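Local coordinates for computationally designed four-helix bundle protein (Synthetic construct, PDB 3U3B) that is of no known natural function but folds as a hyperthermostable four-helix bundle, made by complete computational redesign of a hydrophobic core, at residues Asn21-Ile26 with Lys92-Val97; Lys41-Val46 with Asn70-Met75. All coordinates share one frame; numbering follows the deposited sequence. Where two conformers were deposited one is given.

Contact 1 of 2, residues Asn21-Ile26 with Lys92-Val97; sequences NVNDDI and KKLDMV
Leu94 reaches across from helix 84-102 and sets one methyl, CD2, among three side chains of helix 3-30. The apolar part of this packing has Val22 CG1 at 3.6 Å from Leu94 CD2 and Ile26 CD1 at 4.1 Å from the same methyl. Val22 and Ile26 are four residues apart, one helical turn, and both aim their CB atoms at the other helix; valine offers a branch close to its backbone, isoleucine its terminal CD1. In Leu94, CG stands anti to the backbone N (chi1 -158°), which carries the branched end out towards these partners.

The polar part lies beside it. Asn23 leaves its helix at the flank of the contact, and its amide passes alongside the leucine, with OD1 a close 3.1 Å from Leu94 CD2. A water joins the helices: it accepts from Asn23 ND2 at 3.0 Å and donates to Asp95 OD1 at 3.0 Å.

The short segments' axes, nearly antiparallel at 163°, come no closer than 11.4 Å, and the leucine's branched end does most of the reaching across. The chemistry is amphipathic: a buried aliphatic cluster gives way, one residue along each chain, to amide, water and carboxylate.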
loop_
_atom_site.group_PDB
_atom_site.type_symbol
_atom_site.label_atom_id
_atom_site.label_comp_id
_atom_site.label_asym_id
_atom_site.label_seq_id
_atom_site.Cartn_x
_atom_site.Cartn_y
_atom_site.Cartn_z
ATOM N N ASN A 21 -2.707 -7.081 4.292
ATOM C CA ASN A 21 -3.560 -6.305 5.202
ATOM C C ASN A 21 -4.309 -5.190 4.459
ATOM O O ASN A 21 -5.512 -4.987 4.678
ATOM C CB ASN A 21 -2.729 -5.672 6.335
ATOM C CG ASN A 21 -2.214 -6.684 7.353
ATOM O OD1 ASN A 21 -2.805 -7.748 7.567
ATOM N ND2 ASN A 21 -1.121 -6.326 8.025
ATOM N N VAL A 22 -3.610 -4.477 3.574
ATOM C CA VAL A 22 -4.248 -3.444 2.746
ATOM C C VAL A 22 -5.287 -4.057 1.777
ATOM O O VAL A 22 -6.402 -3.536 1.628
ATOM C CB VAL A 22 -3.220 -2.567 1.960
ATOM C CG1 VAL A 22 -3.930 -1.659 0.994
ATOM C CG2 VAL A 22 -2.393 -1.707 2.923
ATOM N N ASN A 23 -4.946 -5.179 1.167
ATOM C CA ASN A 23 -5.873 -5.849 0.284
ATOM C C ASN A 23 -7.130 -6.322 1.009
ATOM O O ASN A 23 -8.244 -6.254 0.462
ATOM C CB ASN A 23 -5.200 -7.004 -0.418
ATOM C CG ASN A 23 -4.496 -6.555 -1.656
ATOM O OD1 ASN A 23 -4.990 -5.685 -2.361
ATOM N ND2 ASN A 23 -3.325 -7.116 -1.925
ATOM N N ASP A 24 -6.944 -6.802 2.231
ATOM C CA ASP A 24 -8.065 -7.245 3.068
ATOM C C ASP A 24 -8.966 -6.054 3.419
ATOM O O ASP A 24 -10.186 -6.169 3.380
ATOM C CB ASP A 24 -7.542 -7.951 4.325
ATOM C CG ASP A 24 -7.000 -9.374 4.042
ATOM O OD1 ASP A 24 -7.441 -10.058 3.090
ATOM O OD2 ASP A 24 -6.091 -9.809 4.770
ATOM N N ASP A 25 -8.375 -4.892 3.705
ATOM C CA ASP A 25 -9.186 -3.686 3.973
ATOM C C ASP A 25 -9.850 -3.117 2.714
ATOM O O ASP A 25 -10.978 -2.613 2.779
ATOM C CB ASP A 25 -8.358 -2.604 4.675
ATOM C CG ASP A 25 -8.127 -2.912 6.148
ATOM O OD1 ASP A 25 -8.800 -3.823 6.701
ATOM O OD2 ASP A 25 -7.282 -2.222 6.762
ATOM N N ILE A 26 -9.191 -3.237 1.569
ATOM C CA ILE A 26 -9.773 -2.785 0.315
ATOM C C ILE A 26 -11.017 -3.613 -0.033
ATOM O O ILE A 26 -12.000 -3.089 -0.565
ATOM C CB ILE A 26 -8.779 -2.869 -0.823
ATOM C CG1 ILE A 26 -7.799 -1.699 -0.763
ATOM C CG2 ILE A 26 -9.503 -2.856 -2.141
ATOM C CD1 ILE A 26 -6.780 -1.748 -1.872
ATOM N N LYS A 92 -4.798 -1.308 -8.742
ATOM C CA LYS A 92 -3.822 -1.478 -9.790
ATOM C C LYS A 92 -2.397 -1.119 -9.316
ATOM O O LYS A 92 -1.415 -1.796 -9.654
ATOM C CB LYS A 92 -4.197 -0.614 -10.971
ATOM C CG LYS A 92 -3.185 -0.686 -12.059
ATOM C CD LYS A 92 -3.603 0.178 -13.201
ATOM C CE LYS A 92 -2.476 0.346 -14.188
ATOM N NZ LYS A 92 -2.728 1.529 -15.062
ATOM N N LYS A 93 -2.282 -0.051 -8.540
ATOM C CA LYS A 93 -0.984 0.325 -8.002
ATOM C C LYS A 93 -0.482 -0.633 -6.947
ATOM O O LYS A 93 0.706 -0.860 -6.835
ATOM C CB LYS A 93 -1.027 1.718 -7.384
ATOM C CG LYS A 93 -1.016 2.799 -8.405
ATOM C CD LYS A 93 -1.072 4.159 -7.743
ATOM C CE LYS A 93 -1.445 5.211 -8.780
ATOM N NZ LYS A 93 -0.685 5.002 -10.059
ATOM N N LEU A 94 -1.382 -1.138 -6.127
ATOM C CA LEU A 94 -0.983 -2.065 -5.096
ATOM C C LEU A 94 -0.421 -3.338 -5.749
ATOM O O LEU A 94 0.508 -3.952 -5.237
ATOM C CB LEU A 94 -2.173 -2.398 -4.206
ATOM C CG LEU A 94 -1.773 -2.918 -2.825
ATOM C CD1 LEU A 94 -0.924 -1.883 -2.060
ATOM C CD2 LEU A 94 -3.024 -3.305 -2.035
ATOM N N ASP A 95 -1.009 -3.742 -6.863
ATOM C CA ASP A 95 -0.510 -4.893 -7.597
ATOM C C ASP A 95 0.864 -4.610 -8.203
ATOM O O ASP A 95 1.707 -5.480 -8.260
ATOM C CB ASP A 95 -1.497 -5.285 -8.680
ATOM C CG ASP A 95 -2.789 -5.858 -8.112
ATOM O OD1 ASP A 95 -2.803 -6.237 -6.909
ATOM O OD2 ASP A 95 -3.790 -5.917 -8.871
ATOM N N MET A 96 1.075 -3.381 -8.655
ATOM C CA MET A 96 2.392 -2.951 -9.097
ATOM C C MET A 96 3.390 -3.093 -7.951
ATOM O O MET A 96 4.504 -3.575 -8.158
ATOM C CB MET A 96 2.346 -1.498 -9.599
ATOM C CG MET A 96 1.712 -1.349 -10.971
ATOM S SD MET A 96 1.150 0.328 -11.377
ATOM C CE MET A 96 2.614 1.294 -10.964
ATOM N N VAL A 97 2.987 -2.685 -6.748
ATOM C CA VAL A 97 3.861 -2.762 -5.579
ATOM C C VAL A 97 4.228 -4.210 -5.321
ATOM O O VAL A 97 5.374 -4.527 -5.050
ATOM C CB VAL A 97 3.202 -2.182 -4.298
ATOM C CG1 VAL A 97 4.036 -2.519 -3.068
ATOM C CG2 VAL A 97 3.022 -0.690 -4.421
HETATM O O HOH W 1 -1.476 -6.849 -4.316
#

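Contact 2 of 2, residues Lys41-Val46 with Asn70-Met75; sequences KIYRLV and NLVDKM
Ile42, the first residue of Lys41-Val46 to meet the other helix, brings its CG2 branch to 4.4 Å from Val72 CG2. This is a loose methyl-to-methyl touch on the buried side of the pair, where two beta-branched aliphatic residues can face each other without any polar group to satisfy.

Tyr43 follows and has the largest share of the contact. Tyr43 CA is 6.3 Å from Val72 CA, the closest CA pair across the two segments, and Tyr43 CB lies 4.0 Å from Val72 CG1. With CG anti to the backbone N (chi1 -175°), the ring is swung across to helix 59-76, where Val72 CG1 meets it at the edge, near the ring plane. Farther out, Tyr43 CE1 comes to 3.9 Å from Asp73 CB. The two side chains run side by side in the same direction, their ring and carboxylate planes 53° apart, and it is the aspartate's methylene that touches the ring. Tyrosine suits this place: its ring edge and CB meet valine, while the para hydroxyl points away from Val72 CG1, at the outer end of a partly exposed side chain. Shortening Tyr43 to alanine is likely to open a gap beside Val72 CG1 and to leave the Asp73 methylene without its aromatic neighbour.

Helices 36-56 and 59-76 run antiparallel, with the short segments' axes 9.9 Å apart at 153°. Met69 and Leu76 also touch the tyrosine, and Trp39 packs on Val72. Ile42 and Leu45 face helix 3-30, whereas Met75 turns to Leu86 and Val90 of helix 84-102.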
loop_
_atom_site.group_PDB
_atom_site.type_symbol
_atom_site.label_atom_id
_atom_site.label_comp_id
_atom_site.label_asym_id
_atom_site.label_seq_id
_atom_site.Cartn_x
_atom_site.Cartn_y
_atom_site.Cartn_z
ATOM N N LYS A 41 -7.251 3.485 7.880
ATOM C CA LYS A 41 -6.372 2.348 8.202
ATOM C C LYS A 41 -5.433 2.050 7.037
ATOM O O LYS A 41 -4.238 1.758 7.229
ATOM C CB LYS A 41 -7.194 1.082 8.495
ATOM C CG LYS A 41 -7.754 1.065 9.929
ATOM C CD LYS A 41 -8.907 0.057 10.129
ATOM C CE LYS A 41 -9.697 0.332 11.422
ATOM N NZ LYS A 41 -8.819 0.520 12.622
ATOM N N ILE A 42 -5.991 2.087 5.839
ATOM C CA ILE A 42 -5.227 1.882 4.631
ATOM C C ILE A 42 -4.124 2.915 4.463
ATOM O O ILE A 42 -2.980 2.558 4.151
ATOM C CB ILE A 42 -6.162 1.869 3.387
ATOM C CG1 ILE A 42 -6.970 0.571 3.344
ATOM C CG2 ILE A 42 -5.381 2.038 2.079
ATOM C CD1 ILE A 42 -8.158 0.664 2.392
ATOM N N TYR A 43 -4.440 4.184 4.690
ATOM C CA TYR A 43 -3.436 5.222 4.565
ATOM C C TYR A 43 -2.298 4.924 5.516
ATOM O O TYR A 43 -1.131 5.001 5.118
ATOM C CB TYR A 43 -3.994 6.603 4.887
ATOM C CG TYR A 43 -2.981 7.682 4.630
ATOM C CD1 TYR A 43 -2.907 8.308 3.398
ATOM C CD2 TYR A 43 -2.032 8.016 5.600
ATOM C CE1 TYR A 43 -1.966 9.264 3.144
ATOM C CE2 TYR A 43 -1.074 8.991 5.349
ATOM C CZ TYR A 43 -1.049 9.595 4.116
ATOM O OH TYR A 43 -0.119 10.550 3.853
ATOM N N ARG A 44 -2.624 4.596 6.773
ATOM C CA ARG A 44 -1.572 4.361 7.785
ATOM C C ARG A 44 -0.722 3.092 7.512
ATOM O O ARG A 44 0.477 3.074 7.821
ATOM C CB ARG A 44 -2.116 4.404 9.222
ATOM C CG ARG A 44 -2.496 5.832 9.688
ATOM C CD ARG A 44 -2.993 5.912 11.137
ATOM N NE ARG A 44 -4.238 5.147 11.317
ATOM C CZ ARG A 44 -5.463 5.650 11.378
ATOM N NH1 ARG A 44 -5.688 6.954 11.326
ATOM N NH2 ARG A 44 -6.480 4.828 11.534
ATOM N N LEU A 45 -1.325 2.059 6.926
ATOM C CA LEU A 45 -0.612 0.873 6.508
ATOM C C LEU A 45 0.374 1.202 5.398
ATOM O O LEU A 45 1.554 0.793 5.462
ATOM C CB LEU A 45 -1.577 -0.226 6.047
ATOM C CG LEU A 45 -2.308 -0.954 7.173
ATOM C CD1 LEU A 45 -3.518 -1.718 6.616
ATOM C CD2 LEU A 45 -1.382 -1.891 7.949
ATOM N N VAL A 46 -0.085 1.953 4.404
ATOM C CA VAL A 46 0.766 2.328 3.283
ATOM C C VAL A 46 1.930 3.229 3.750
ATOM O O VAL A 46 3.071 3.092 3.266
ATOM C CB VAL A 46 -0.049 2.995 2.176
ATOM C CG1 VAL A 46 0.834 3.516 1.060
ATOM C CG2 VAL A 46 -1.078 2.009 1.604
ATOM N N ASN A 70 -0.879 9.658 -1.951
ATOM C CA ASN A 70 -1.452 10.877 -2.497
ATOM C C ASN A 70 -2.928 10.705 -2.835
ATOM O O ASN A 70 -3.741 11.577 -2.505
ATOM C CB ASN A 70 -0.697 11.351 -3.739
ATOM C CG ASN A 70 0.665 11.925 -3.414
ATOM O OD1 ASN A 70 0.973 12.229 -2.254
ATOM N ND2 ASN A 70 1.489 12.093 -4.446
ATOM N N LEU A 71 -3.267 9.594 -3.488
ATOM C CA LEU A 71 -4.648 9.335 -3.881
ATOM C C LEU A 71 -5.529 9.138 -2.654
ATOM O O LEU A 71 -6.603 9.728 -2.557
ATOM C CB LEU A 71 -4.724 8.102 -4.788
ATOM C CG LEU A 71 -6.040 7.892 -5.538
ATOM C CD1 LEU A 71 -6.367 9.079 -6.441
ATOM C CD2 LEU A 71 -5.955 6.615 -6.352
ATOM N N VAL A 72 -5.067 8.335 -1.705
ATOM C CA VAL A 72 -5.864 8.090 -0.523
ATOM C C VAL A 72 -6.001 9.364 0.304
ATOM O O VAL A 72 -7.084 9.666 0.817
ATOM C CB VAL A 72 -5.325 6.914 0.307
ATOM C CG1 VAL A 72 -6.164 6.753 1.554
ATOM C CG2 VAL A 72 -5.390 5.651 -0.501
ATOM N N ASP A 73 -4.934 10.149 0.419
ATOM C CA ASP A 73 -5.075 11.408 1.129
ATOM C C ASP A 73 -6.183 12.323 0.547
ATOM O O ASP A 73 -6.977 12.927 1.306
ATOM C CB ASP A 73 -3.752 12.154 1.181
ATOM C CG ASP A 73 -3.824 13.348 2.095
ATOM O OD1 ASP A 73 -4.045 13.140 3.309
ATOM O OD2 ASP A 73 -3.669 14.488 1.612
ATOM N N LYS A 74 -6.232 12.447 -0.778
ATOM C CA LYS A 74 -7.298 13.209 -1.448
ATOM C C LYS A 74 -8.704 12.700 -1.072
ATOM O O LYS A 74 -9.628 13.496 -0.874
ATOM C CB LYS A 74 -7.115 13.187 -2.974
ATOM C CG LYS A 74 -6.037 14.143 -3.504
ATOM C CD LYS A 74 -5.965 14.061 -5.039
ATOM C CE LYS A 74 -4.678 14.664 -5.643
ATOM N NZ LYS A 74 -4.681 16.158 -5.793
ATOM N N MET A 75 -8.854 11.380 -0.955
ATOM C CA MET A 75 -10.128 10.778 -0.546
ATOM C C MET A 75 -10.499 11.107 0.898
ATOM O O MET A 75 -11.666 11.347 1.212
ATOM C CB MET A 75 -10.073 9.264 -0.689
ATOM C CG MET A 75 -9.796 8.787 -2.085
ATOM S SD MET A 75 -9.664 6.995 -2.120
ATOM C CE MET A 75 -8.415 6.780 -3.363
#

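The two contacts draw on all four helices of the bundle, one segment from each. Contact 1 pairs the first helix, 3-30, with the last, 84-102; contact 2 pairs the middle two, 36-56 and 59-76, and so falls between the two halves of contact 1 along the chain. Their centres are about 11 Å apart, and they touch where helix 3-30 meets helix 36-56: Val22 CG2 packs on Leu45 CB at 3.6 Å, and Asp25 CB on Ile42 CG1 at 3.7 Å. Contact 1 thus closes the chain by bringing its ends together, contact 2 joins consecutive helices, and these side chains link the two, consistent with the four-helix bundle fold of Hpt domains.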